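Local structure of prolyl-ACP dehydrogenase (Oscillatoria sp., 4IRN) at residues Lys50-Gln53 against Phe54-Ser58; Asn73-Ala76 against Trp77-Cys80. The protein is a flavoprotein of the acyl-CoA dehydrogenase fold that oxidises a prolyl group carried on an acyl carrier protein in the biosynthesis of the cyanotoxin anatoxin-a. One frame throughout, in Å; residues are numbered along the deposited sequence.

Contact 1: residues Lys50-Gln53 against Phe54-Ser58; sequences KVIQ and FAQQS
Ile52 and Gln56, one helical turn apart, run alongside each other in the same direction. The methyl CG2 of Ile52 does the touching, 3.6 Å from CD of Gln56 and about as far from both ends of the amide. CG2 stands anti to the backbone N of Ile52 (chi1 of the CG1 branch -65°), which carries this methyl along the helix to the extended glutamine. Gln53 behaves differently: its chain bends at chi2 (-56°) and its amide slants across that of Gln57, with the two planes 70° apart. OE1 of Gln53 comes to 3.4 Å from NE2 of Gln57, but the angle is too poor for a hydrogen bond. Beneath these side chains runs the regular i to i+4 ladder of helix 42-58, in the N-terminal helical domain of the acyl-CoA dehydrogenase fold; Phe54 N, for instance, donates to Lys50 O at 3.0 Å, and Gln56 N to Ile52 O at 2.8 Å. Phe54 turns its ring the other way, into the protein, where it stacks with Phe83 of helix 74-83. The ring meets its own helix at an edge, CD2 lying 3.9 Å from Val51 O near the ring plane. Phe54 O is gripped twice, by Ser58 N at 2.8 Å and by Ser58 OG at 2.9 Å, the two donors arriving from opposite faces of the carbonyl plane.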
ATOM      1  N   LYS A  50      12.079   1.239 -35.934  1.00 16.19           N
ATOM      2  CA  LYS A  50      12.545   0.151 -36.800  1.00 15.46           C
ATOM      3  C   LYS A  50      12.565  -1.176 -36.017  1.00 20.09           C
ATOM      4  O   LYS A  50      12.215  -2.217 -36.586  1.00 19.15           O
ATOM      5  CB  LYS A  50      13.942   0.483 -37.360  1.00 17.04           C
ATOM      6  CG  LYS A  50      14.456  -0.471 -38.433  1.00 16.17           C
ATOM      7  CD  LYS A  50      15.936  -0.262 -38.687  1.00 19.08           C
ATOM      8  CE  LYS A  50      16.537  -1.357 -39.527  1.00 28.81           C
ATOM      9  NZ  LYS A  50      18.020  -1.293 -39.521  1.00 48.59           N
ATOM     10  N   VAL A  51      12.954  -1.124 -34.710  1.00 17.22           N
ATOM     11  CA  VAL A  51      12.992  -2.278 -33.799  1.00 16.51           C
ATOM     12  C   VAL A  51      11.560  -2.796 -33.564  1.00 20.06           C
ATOM     13  O   VAL A  51      11.339  -4.003 -33.679  1.00 20.33           O
ATOM     14  CB  VAL A  51      13.755  -1.980 -32.474  1.00 20.32           C
ATOM     15  CG1 VAL A  51      13.642  -3.143 -31.489  1.00 20.17           C
ATOM     16  CG2 VAL A  51      15.226  -1.666 -32.740  1.00 20.00           C
ATOM     17  N   ILE A  52      10.591  -1.884 -33.276  1.00 15.45           N
ATOM     18  CA  ILE A  52       9.176  -2.221 -33.053  1.00 15.47           C
ATOM     19  C   ILE A  52       8.591  -2.909 -34.293  1.00 20.15           C
ATOM     20  O   ILE A  52       8.021  -3.990 -34.162  1.00 20.78           O
ATOM     21  CB  ILE A  52       8.328  -0.987 -32.590  1.00 18.70           C
ATOM     22  CG1 ILE A  52       8.786  -0.480 -31.204  1.00 18.72           C
ATOM     23  CG2 ILE A  52       6.800  -1.280 -32.591  1.00 18.87           C
ATOM     24  CD1 ILE A  52       8.391   0.938 -30.860  1.00 24.04           C
ATOM     25  N   GLN A  53       8.778  -2.303 -35.495  1.00 15.72           N
ATOM     26  CA  GLN A  53       8.306  -2.828 -36.786  1.00 14.85           C
ATOM     27  C   GLN A  53       8.859  -4.229 -37.074  1.00 18.76           C
ATOM     28  O   GLN A  53       8.096  -5.113 -37.464  1.00 17.70           O
ATOM     29  CB  GLN A  53       8.631  -1.863 -37.940  1.00 16.29           C
ATOM     30  CG  GLN A  53       7.881  -0.522 -37.926  1.00 45.16           C
ATOM     31  CD  GLN A  53       6.368  -0.596 -37.892  1.00 72.63           C
ATOM     32  OE1 GLN A  53       5.729  -1.339 -38.651  1.00 70.23           O
ATOM     33  NE2 GLN A  53       5.762   0.215 -37.033  1.00 63.77           N
ATOM     34  N   PHE A  54      10.177  -4.441 -36.841  1.00 16.20           N
ATOM     35  CA  PHE A  54      10.860  -5.738 -37.010  1.00 15.73           C
ATOM     36  C   PHE A  54      10.225  -6.798 -36.106  1.00 20.31           C
ATOM     37  O   PHE A  54       9.893  -7.894 -36.568  1.00 18.86           O
ATOM     38  CB  PHE A  54      12.375  -5.591 -36.718  1.00 16.78           C
ATOM     39  CG  PHE A  54      13.110  -6.840 -36.274  1.00 17.39           C
ATOM     40  CD1 PHE A  54      13.490  -7.810 -37.194  1.00 18.91           C
ATOM     41  CD2 PHE A  54      13.471  -7.017 -34.940  1.00 19.58           C
ATOM     42  CE1 PHE A  54      14.174  -8.962 -36.781  1.00 19.42           C
ATOM     43  CE2 PHE A  54      14.159  -8.166 -34.529  1.00 21.51           C
ATOM     44  CZ  PHE A  54      14.509  -9.128 -35.453  1.00 18.96           C
ATOM     45  N   ALA A  55      10.038  -6.443 -34.803  1.00 18.47           N
ATOM     46  CA  ALA A  55       9.440  -7.305 -33.776  1.00 18.39           C
ATOM     47  C   ALA A  55       7.974  -7.626 -34.062  1.00 23.69           C
ATOM     48  O   ALA A  55       7.537  -8.747 -33.800  1.00 24.31           O
ATOM     49  CB  ALA A  55       9.592  -6.670 -32.401  1.00 18.79           C
ATOM     50  N   GLN A  56       7.218  -6.649 -34.593  1.00 19.68           N
ATOM     51  CA  GLN A  56       5.805  -6.812 -34.916  1.00 18.80           C
ATOM     52  C   GLN A  56       5.585  -7.614 -36.194  1.00 24.61           C
ATOM     53  O   GLN A  56       4.551  -8.266 -36.303  1.00 24.61           O
ATOM     54  CB  GLN A  56       5.109  -5.449 -35.019  1.00 19.34           C
ATOM     55  CG  GLN A  56       4.798  -4.815 -33.672  1.00 23.68           C
ATOM     56  CD  GLN A  56       4.194  -3.438 -33.786  1.00 36.97           C
ATOM     57  OE1 GLN A  56       4.331  -2.735 -34.801  1.00 34.97           O
ATOM     58  NE2 GLN A  56       3.550  -3.001 -32.713  1.00 22.18           N
ATOM     59  N   GLN A  57       6.535  -7.553 -37.167  1.00 21.42           N
ATOM     60  CA  GLN A  57       6.396  -8.228 -38.461  1.00 21.17           C
ATOM     61  C   GLN A  57       7.095  -9.578 -38.578  1.00 26.85           C
ATOM     62  O   GLN A  57       6.484 -10.539 -39.048  1.00 27.22           O
ATOM     63  CB  GLN A  57       6.835  -7.306 -39.609  1.00 22.53           C
ATOM     64  CG  GLN A  57       5.897  -6.121 -39.860  1.00 43.18           C
ATOM     65  CD  GLN A  57       6.562  -4.944 -40.542  1.00 69.49           C
ATOM     66  OE1 GLN A  57       7.775  -4.923 -40.804  1.00 68.27           O
ATOM     67  NE2 GLN A  57       5.776  -3.919 -40.829  1.00 62.00           N
ATOM     68  N   SER A  58       8.378  -9.653 -38.193  1.00 24.54           N
ATOM     69  CA  SER A  58       9.165 -10.878 -38.331  1.00 24.53           C
ATOM     70  C   SER A  58       9.424 -11.702 -37.059  1.00 27.38           C
ATOM     71  O   SER A  58      10.289 -12.579 -37.076  1.00 27.11           O
ATOM     72  CB  SER A  58      10.450 -10.619 -39.117  1.00 28.37           C
ATOM     73  OG  SER A  58      11.182  -9.535 -38.575  1.00 36.17           O
TER

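Contact 2: residues Asn73-Ala76 against Trp77-Cys80; sequences NRDA and WQKC
Trp77 N donates to Asn73 O at 3.2 Å, the first of four successive i to i+4 backbone bonds that join residues 73-76 to 77-80 over about two turns. Gln78 N donates to Arg74 O at 3.0 Å, and Lys79 and Cys80 continue the series to Asp75 and Ala76. A side-chain bond supplements the ladder at its start: OD1 of Asn73 accepts from Ala76 N at 3.1 Å, the donor approaching over the face of the amide.

Van der Waals contacts on the outer side centre on Gln78. Its extended chain leans back over Arg74, with CG 3.4 Å from Arg74 O and NE2 3.8 Å from the arginine CG; the guanidinium and amide planes are 57° apart. Charged groups stay separate, Asp75 OD2 lying 6.9 Å from Lys79 NZ.

Aromatic contacts belong to the buried side. With CG anti to the backbone N (chi1 180°), the Trp77 indole turns from residues 73-76 and packs edge-to-face with His127 of helix 118-138, while Ala76 and Cys80 also touch that helix. Through OD1 and its bond from Ala76 N, Asn73 serves as the N-cap of helix 74-83, in the N-terminal helical domain of the acyl-CoA dehydrogenase fold.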
ATOM      1  N   ASN A  73      11.827 -20.254 -28.801  1.00 16.52           N
ATOM      2  CA  ASN A  73      11.820 -19.838 -30.204  1.00 16.36           C
ATOM      3  C   ASN A  73      13.234 -19.579 -30.732  1.00 22.77           C
ATOM      4  O   ASN A  73      13.741 -18.454 -30.658  1.00 22.87           O
ATOM      5  CB  ASN A  73      10.907 -18.623 -30.412  1.00 13.73           C
ATOM      6  CG  ASN A  73      10.431 -18.401 -31.836  1.00 25.63           C
ATOM      7  OD1 ASN A  73      11.002 -18.898 -32.815  1.00 18.16           O
ATOM      8  ND2 ASN A  73       9.386 -17.602 -31.989  1.00 14.63           N
ATOM      9  N   ARG A  74      13.867 -20.632 -31.273  1.00 18.80           N
ATOM     10  CA  ARG A  74      15.209 -20.532 -31.834  1.00 19.29           C
ATOM     11  C   ARG A  74      15.234 -19.684 -33.097  1.00 25.09           C
ATOM     12  O   ARG A  74      16.208 -18.963 -33.323  1.00 25.87           O
ATOM     13  CB  ARG A  74      15.795 -21.909 -32.106  1.00 20.05           C
ATOM     14  CG  ARG A  74      17.320 -21.912 -32.034  1.00 33.32           C
ATOM     15  CD  ARG A  74      17.856 -23.289 -32.333  1.00 43.96           C
ATOM     16  NE  ARG A  74      18.972 -23.664 -31.461  1.00 47.92           N
ATOM     17  CZ  ARG A  74      18.867 -24.465 -30.399  1.00 59.03           C
ATOM     18  NH1 ARG A  74      17.682 -24.949 -30.036  1.00 38.50           N
ATOM     19  NH2 ARG A  74      19.938 -24.758 -29.673  1.00 48.59           N
ATOM     20  N   ASP A  75      14.155 -19.763 -33.905  1.00 21.91           N
ATOM     21  CA  ASP A  75      13.996 -18.993 -35.139  1.00 22.37           C
ATOM     22  C   ASP A  75      14.041 -17.486 -34.860  1.00 24.74           C
ATOM     23  O   ASP A  75      14.732 -16.752 -35.568  1.00 23.46           O
ATOM     24  CB  ASP A  75      12.696 -19.377 -35.866  1.00 25.15           C
ATOM     25  CG  ASP A  75      12.823 -20.497 -36.892  1.00 45.97           C
ATOM     26  OD1 ASP A  75      13.755 -21.342 -36.756  1.00 47.45           O
ATOM     27  OD2 ASP A  75      11.987 -20.547 -37.814  1.00 57.06           O
ATOM     28  N   ALA A  76      13.333 -17.044 -33.805  1.00 21.38           N
ATOM     29  CA  ALA A  76      13.271 -15.647 -33.380  1.00 21.18           C
ATOM     30  C   ALA A  76      14.591 -15.169 -32.778  1.00 26.14           C
ATOM     31  O   ALA A  76      14.928 -13.998 -32.955  1.00 25.82           O
ATOM     32  CB  ALA A  76      12.128 -15.445 -32.399  1.00 21.77           C
ATOM     33  N   TRP A  77      15.343 -16.067 -32.096  1.00 23.66           N
ATOM     34  CA  TRP A  77      16.663 -15.761 -31.530  1.00 24.12           C
ATOM     35  C   TRP A  77      17.624 -15.442 -32.672  1.00 29.12           C
ATOM     36  O   TRP A  77      18.321 -14.423 -32.612  1.00 29.18           O
ATOM     37  CB  TRP A  77      17.202 -16.940 -30.686  1.00 23.26           C
ATOM     38  CG  TRP A  77      18.562 -16.712 -30.068  1.00 24.61           C
ATOM     39  CD1 TRP A  77      19.764 -16.694 -30.714  1.00 27.67           C
ATOM     40  CD2 TRP A  77      18.856 -16.496 -28.674  1.00 24.70           C
ATOM     41  NE1 TRP A  77      20.783 -16.446 -29.818  1.00 27.10           N
ATOM     42  CE2 TRP A  77      20.257 -16.328 -28.561  1.00 28.81           C
ATOM     43  CE3 TRP A  77      18.073 -16.442 -27.505  1.00 26.15           C
ATOM     44  CZ2 TRP A  77      20.888 -16.075 -27.334  1.00 28.44           C
ATOM     45  CZ3 TRP A  77      18.708 -16.220 -26.288  1.00 27.83           C
ATOM     46  CH2 TRP A  77      20.096 -16.039 -26.206  1.00 28.51           C
ATOM     47  N   GLN A  78      17.651 -16.325 -33.703  1.00 26.20           N
ATOM     48  CA  GLN A  78      18.463 -16.215 -34.922  1.00 25.77           C
ATOM     49  C   GLN A  78      18.188 -14.917 -35.676  1.00 28.10           C
ATOM     50  O   GLN A  78      19.125 -14.238 -36.071  1.00 27.96           O
ATOM     51  CB  GLN A  78      18.221 -17.419 -35.848  1.00 27.27           C
ATOM     52  CG  GLN A  78      18.848 -18.746 -35.394  1.00 47.07           C
ATOM     53  CD  GLN A  78      18.270 -19.983 -36.093  1.00 75.01           C
ATOM     54  OE1 GLN A  78      17.447 -19.902 -37.015  1.00 72.08           O
ATOM     55  NE2 GLN A  78      18.520 -21.163 -35.533  1.00 68.59           N
ATOM     56  N   LYS A  79      16.907 -14.559 -35.841  1.00 23.39           N
ATOM     57  CA  LYS A  79      16.462 -13.333 -36.521  1.00 22.84           C
ATOM     58  C   LYS A  79      16.892 -12.069 -35.782  1.00 26.34           C
ATOM     59  O   LYS A  79      17.280 -11.095 -36.427  1.00 26.10           O
ATOM     60  CB  LYS A  79      14.943 -13.339 -36.768  1.00 24.40           C
ATOM     61  CG  LYS A  79      14.526 -14.216 -37.926  1.00 32.71           C
ATOM     62  CD  LYS A  79      13.059 -14.044 -38.246  1.00 46.09           C
ATOM     63  CE  LYS A  79      12.594 -14.936 -39.367  1.00 64.70           C
ATOM     64  NZ  LYS A  79      13.000 -14.390 -40.688  1.00 79.22           N
ATOM     65  N   CYS A  80      16.849 -12.101 -34.439  1.00 22.02           N
ATOM     66  CA  CYS A  80      17.271 -11.005 -33.570  1.00 21.56           C
ATOM     67  C   CYS A  80      18.778 -10.764 -33.675  1.00 25.36           C
ATOM     68  O   CYS A  80      19.205  -9.610 -33.723  1.00 25.47           O
ATOM     69  CB  CYS A  80      16.844 -11.260 -32.129  1.00 21.46           C
ATOM     70  SG  CYS A  80      15.102 -10.893 -31.805  1.00 25.16           S
TER

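Overall arrangement
Contact 1 lies in helix 42-58, earlier in the chain than contact 2, which opens helix 74-83, and their centres are 13 Å apart within the same N-terminal domain. The two helices meet directly: CZ of Phe54 lies 3.5 Å from Lys79 O and 3.8 Å from Cys80 CA, and Ser58 O packs against CD of Lys79 at 3.3 Å. Contact 1 lies away from the FAD-binding residues, Val51, Ile52 and Gln56 reaching helix 101-114. Contact 2 comes closer: the side chain of Trp77 is about 7 Å from that of the FAD-binding Thr195 and about 11 Å from a bound FAD, consistent with a place in the second shell of the cofactor pocket.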